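Local coordinates for non-toxic crystal protein (Bacillus thuringiensis, PDB 2D42) that is a non-toxic parasporal crystal protein that closely resembles aerolysin-type beta-pore-forming toxins in structure, at residues K165-C171 and F222-I228. Sequence-based numbering, arbitrary orientation.
Sequences KMTVLEC and FTGEGTI
An antiparallel beta ladder in the long sheet of this elongated, ETX/MTX2-type protein joins strand 165-171 to strand 222-228 through four hydrogen-bonded pairs. The shortest link, Gly224 N to Leu169 O at 2.6 Å, is nearly straight (176° at the hydrogen), whereas the bond from Cys171 N to Phe222 O is weak.

Thr167, Leu169, Cys171, Phe222 and Ile228 are buried on one face. Neighbours fill the glycine positions there: Thr167 OG1 comes to 3.2 Å from Gly226 CA, and Phe222 CE2 lies over Gly224. Leu169 lays CD1 over the backbone of Glu225, 3.7 Å from its O. Methyl meets methyl where Thr167 CG2 lies 3.6 Å from Ile228 CG2, and Ile228 continues onto Ile118 and Phe120. Cys171 SG, set between backbone N and carbonyl carbon (chi1 67°), sits obliquely beside the Phe222 ring, 5.1 Å from its centroid.

On the more open face the Met166 and Glu225 side chains cross at about a right angle, CG to CG 4.0 Å; Glu225 goes on to a salt bridge with Arg90. Glu170 OE1 takes both a salt bridge from Arg43 and a hydrogen bond from a water, 2.6 Å away, which also lies 2.6 Å from Thr223 OG1.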
ATOM      1  N   LYS A 165       3.080   2.354 -10.154  1.00 26.43           N
ATOM      2  CA  LYS A 165       3.144   3.759  -9.771  1.00 25.10           C
ATOM      3  C   LYS A 165       4.082   4.078  -8.620  1.00 24.53           C
ATOM      4  O   LYS A 165       4.365   3.239  -7.760  1.00 23.49           O
ATOM      5  CB  LYS A 165       1.753   4.257  -9.382  1.00 24.75           C
ATOM      6  CG  LYS A 165       0.742   4.289 -10.501  1.00 21.81           C
ATOM      7  CD  LYS A 165       1.067   5.387 -11.500  1.00 21.61           C
ATOM      8  CE  LYS A 165       0.011   5.421 -12.587  1.00 20.89           C
ATOM      9  NZ  LYS A 165       0.158   6.649 -13.408  1.00 21.69           N
ATOM     10  N   MET A 166       4.541   5.319  -8.613  1.00 23.82           N
ATOM     11  CA  MET A 166       5.408   5.809  -7.558  1.00 26.17           C
ATOM     12  C   MET A 166       4.454   6.226  -6.438  1.00 24.20           C
ATOM     13  O   MET A 166       3.317   6.636  -6.691  1.00 22.49           O
ATOM     14  CB  MET A 166       6.212   7.011  -8.074  1.00 29.13           C
ATOM     15  CG  MET A 166       6.987   7.789  -7.012  1.00 36.93           C
ATOM     16  SD  MET A 166       6.006   9.170  -6.360  1.00 44.73           S
ATOM     17  CE  MET A 166       6.192  10.371  -7.708  1.00 42.58           C
ATOM     18  N   THR A 167       4.889   6.094  -5.200  1.00 25.79           N
ATOM     19  CA  THR A 167       4.028   6.492  -4.093  1.00 24.70           C
ATOM     20  C   THR A 167       4.754   7.499  -3.218  1.00 25.34           C
ATOM     21  O   THR A 167       5.981   7.510  -3.159  1.00 25.36           O
ATOM     22  CB  THR A 167       3.651   5.301  -3.202  1.00 24.40           C
ATOM     23  OG1 THR A 167       4.845   4.716  -2.670  1.00 24.65           O
ATOM     24  CG2 THR A 167       2.857   4.251  -3.991  1.00 24.71           C
ATOM     25  N   VAL A 168       3.987   8.355  -2.559  1.00 23.61           N
ATOM     26  CA  VAL A 168       4.545   9.333  -1.644  1.00 24.95           C
ATOM     27  C   VAL A 168       4.142   8.763  -0.292  1.00 25.04           C
ATOM     28  O   VAL A 168       2.961   8.567  -0.026  1.00 22.14           O
ATOM     29  CB  VAL A 168       3.931  10.738  -1.850  1.00 23.14           C
ATOM     30  CG1 VAL A 168       4.398  11.680  -0.731  1.00 21.44           C
ATOM     31  CG2 VAL A 168       4.381  11.302  -3.210  1.00 25.43           C
ATOM     32  N   LEU A 169       5.123   8.448   0.544  1.00 25.77           N
ATOM     33  CA  LEU A 169       4.813   7.864   1.843  1.00 25.84           C
ATOM     34  C   LEU A 169       4.878   8.930   2.914  1.00 26.06           C
ATOM     35  O   LEU A 169       5.812   9.724   2.951  1.00 28.16           O
ATOM     36  CB  LEU A 169       5.788   6.724   2.147  1.00 23.66           C
ATOM     37  CG  LEU A 169       5.862   5.661   1.039  1.00 25.97           C
ATOM     38  CD1 LEU A 169       6.917   4.617   1.399  1.00 21.72           C
ATOM     39  CD2 LEU A 169       4.486   5.004   0.847  1.00 21.74           C
ATOM     40  N   GLU A 170       3.874   8.948   3.784  1.00 27.57           N
ATOM     41  CA  GLU A 170       3.814   9.945   4.845  1.00 27.04           C
ATOM     42  C   GLU A 170       3.448   9.346   6.191  1.00 27.61           C
ATOM     43  O   GLU A 170       2.837   8.290   6.258  1.00 26.00           O
ATOM     44  CB  GLU A 170       2.786  11.021   4.483  1.00 28.46           C
ATOM     45  CG  GLU A 170       3.198  11.879   3.298  1.00 34.40           C
ATOM     46  CD  GLU A 170       2.077  12.775   2.804  1.00 37.42           C
ATOM     47  OE1 GLU A 170       2.353  13.665   1.978  1.00 42.15           O
ATOM     48  OE2 GLU A 170       0.922  12.589   3.231  1.00 40.77           O
ATOM     49  N   CYS A 171       3.847  10.033   7.260  1.00 27.63           N
ATOM     50  CA  CYS A 171       3.528   9.609   8.615  1.00 26.90           C
ATOM     51  C   CYS A 171       3.969  10.691   9.590  1.00 27.05           C
ATOM     52  O   CYS A 171       4.708  11.609   9.224  1.00 29.17           O
ATOM     53  CB  CYS A 171       4.207   8.273   8.959  1.00 26.26           C
ATOM     54  SG  CYS A 171       6.030   8.276   9.087  1.00 25.71           S
ATOM     55  N   PHE A 222       6.987  13.248   8.313  1.00 28.63           N
ATOM     56  CA  PHE A 222       7.930  12.587   7.418  1.00 27.69           C
ATOM     57  C   PHE A 222       7.346  12.413   6.024  1.00 26.20           C
ATOM     58  O   PHE A 222       6.171  12.083   5.867  1.00 25.80           O
ATOM     59  CB  PHE A 222       8.316  11.204   7.964  1.00 26.85           C
ATOM     60  CG  PHE A 222       9.158  10.391   7.014  1.00 26.74           C
ATOM     61  CD1 PHE A 222      10.509  10.672   6.841  1.00 27.54           C
ATOM     62  CD2 PHE A 222       8.584   9.372   6.253  1.00 28.17           C
ATOM     63  CE1 PHE A 222      11.281   9.951   5.915  1.00 28.42           C
ATOM     64  CE2 PHE A 222       9.340   8.651   5.332  1.00 25.52           C
ATOM     65  CZ  PHE A 222      10.691   8.939   5.160  1.00 27.07           C
ATOM     66  N   THR A 223       8.166  12.644   5.006  1.00 27.00           N
ATOM     67  CA  THR A 223       7.714  12.439   3.639  1.00 27.23           C
ATOM     68  C   THR A 223       8.733  11.561   2.929  1.00 28.02           C
ATOM     69  O   THR A 223       9.889  11.941   2.750  1.00 26.97           O
ATOM     70  CB  THR A 223       7.526  13.763   2.873  1.00 28.11           C
ATOM     71  OG1 THR A 223       6.418  14.475   3.437  1.00 26.48           O
ATOM     72  CG2 THR A 223       7.222  13.487   1.393  1.00 27.50           C
ATOM     73  N   GLY A 224       8.287  10.366   2.559  1.00 26.77           N
ATOM     74  CA  GLY A 224       9.150   9.422   1.886  1.00 28.22           C
ATOM     75  C   GLY A 224       8.620   9.020   0.521  1.00 27.77           C
ATOM     76  O   GLY A 224       7.718   9.660  -0.032  1.00 26.10           O
ATOM     77  N   GLU A 225       9.162   7.933  -0.006  1.00 27.69           N
ATOM     78  CA  GLU A 225       8.782   7.483  -1.328  1.00 28.90           C
ATOM     79  C   GLU A 225       8.864   5.975  -1.503  1.00 26.90           C
ATOM     80  O   GLU A 225       9.688   5.300  -0.881  1.00 27.16           O
ATOM     81  CB  GLU A 225       9.693   8.168  -2.343  1.00 29.46           C
ATOM     82  CG  GLU A 225       9.439   7.831  -3.789  1.00 35.26           C
ATOM     83  CD  GLU A 225      10.583   8.291  -4.669  1.00 37.43           C
ATOM     84  OE1 GLU A 225      11.043   9.440  -4.492  1.00 38.18           O
ATOM     85  OE2 GLU A 225      11.023   7.505  -5.533  1.00 40.67           O
ATOM     86  N   GLY A 226       8.003   5.456  -2.371  1.00 24.90           N
ATOM     87  CA  GLY A 226       7.999   4.034  -2.657  1.00 25.18           C
ATOM     88  C   GLY A 226       7.423   3.766  -4.041  1.00 25.38           C
ATOM     89  O   GLY A 226       7.380   4.656  -4.891  1.00 23.98           O
ATOM     90  N   THR A 227       6.977   2.540  -4.270  1.00 25.68           N
ATOM     91  CA  THR A 227       6.369   2.176  -5.544  1.00 27.90           C
ATOM     92  C   THR A 227       5.357   1.071  -5.271  1.00 26.79           C
ATOM     93  O   THR A 227       5.424   0.404  -4.243  1.00 26.13           O
ATOM     94  CB  THR A 227       7.407   1.617  -6.556  1.00 29.83           C
ATOM     95  OG1 THR A 227       7.993   0.430  -6.018  1.00 31.41           O
ATOM     96  CG2 THR A 227       8.502   2.629  -6.839  1.00 31.78           C
ATOM     97  N   ILE A 228       4.403   0.903  -6.181  1.00 28.36           N
ATOM     98  CA  ILE A 228       3.409  -0.156  -6.064  1.00 27.18           C
ATOM     99  C   ILE A 228       3.121  -0.620  -7.477  1.00 28.08           C
ATOM    100  O   ILE A 228       3.254   0.146  -8.425  1.00 26.96           O
ATOM    101  CB  ILE A 228       2.072   0.309  -5.454  1.00 29.96           C
ATOM    102  CG1 ILE A 228       1.467   1.423  -6.310  1.00 31.75           C
ATOM    103  CG2 ILE A 228       2.269   0.740  -4.008  1.00 32.80           C
ATOM    104  CD1 ILE A 228       0.082   1.824  -5.866  1.00 33.78           C
TER
HETATM  105  O   HOH W   1       4.898   2.034  -1.747  1.00 26.10           O
HETATM  106  O   HOH W   2       4.300  15.413   2.210  1.00 39.53           O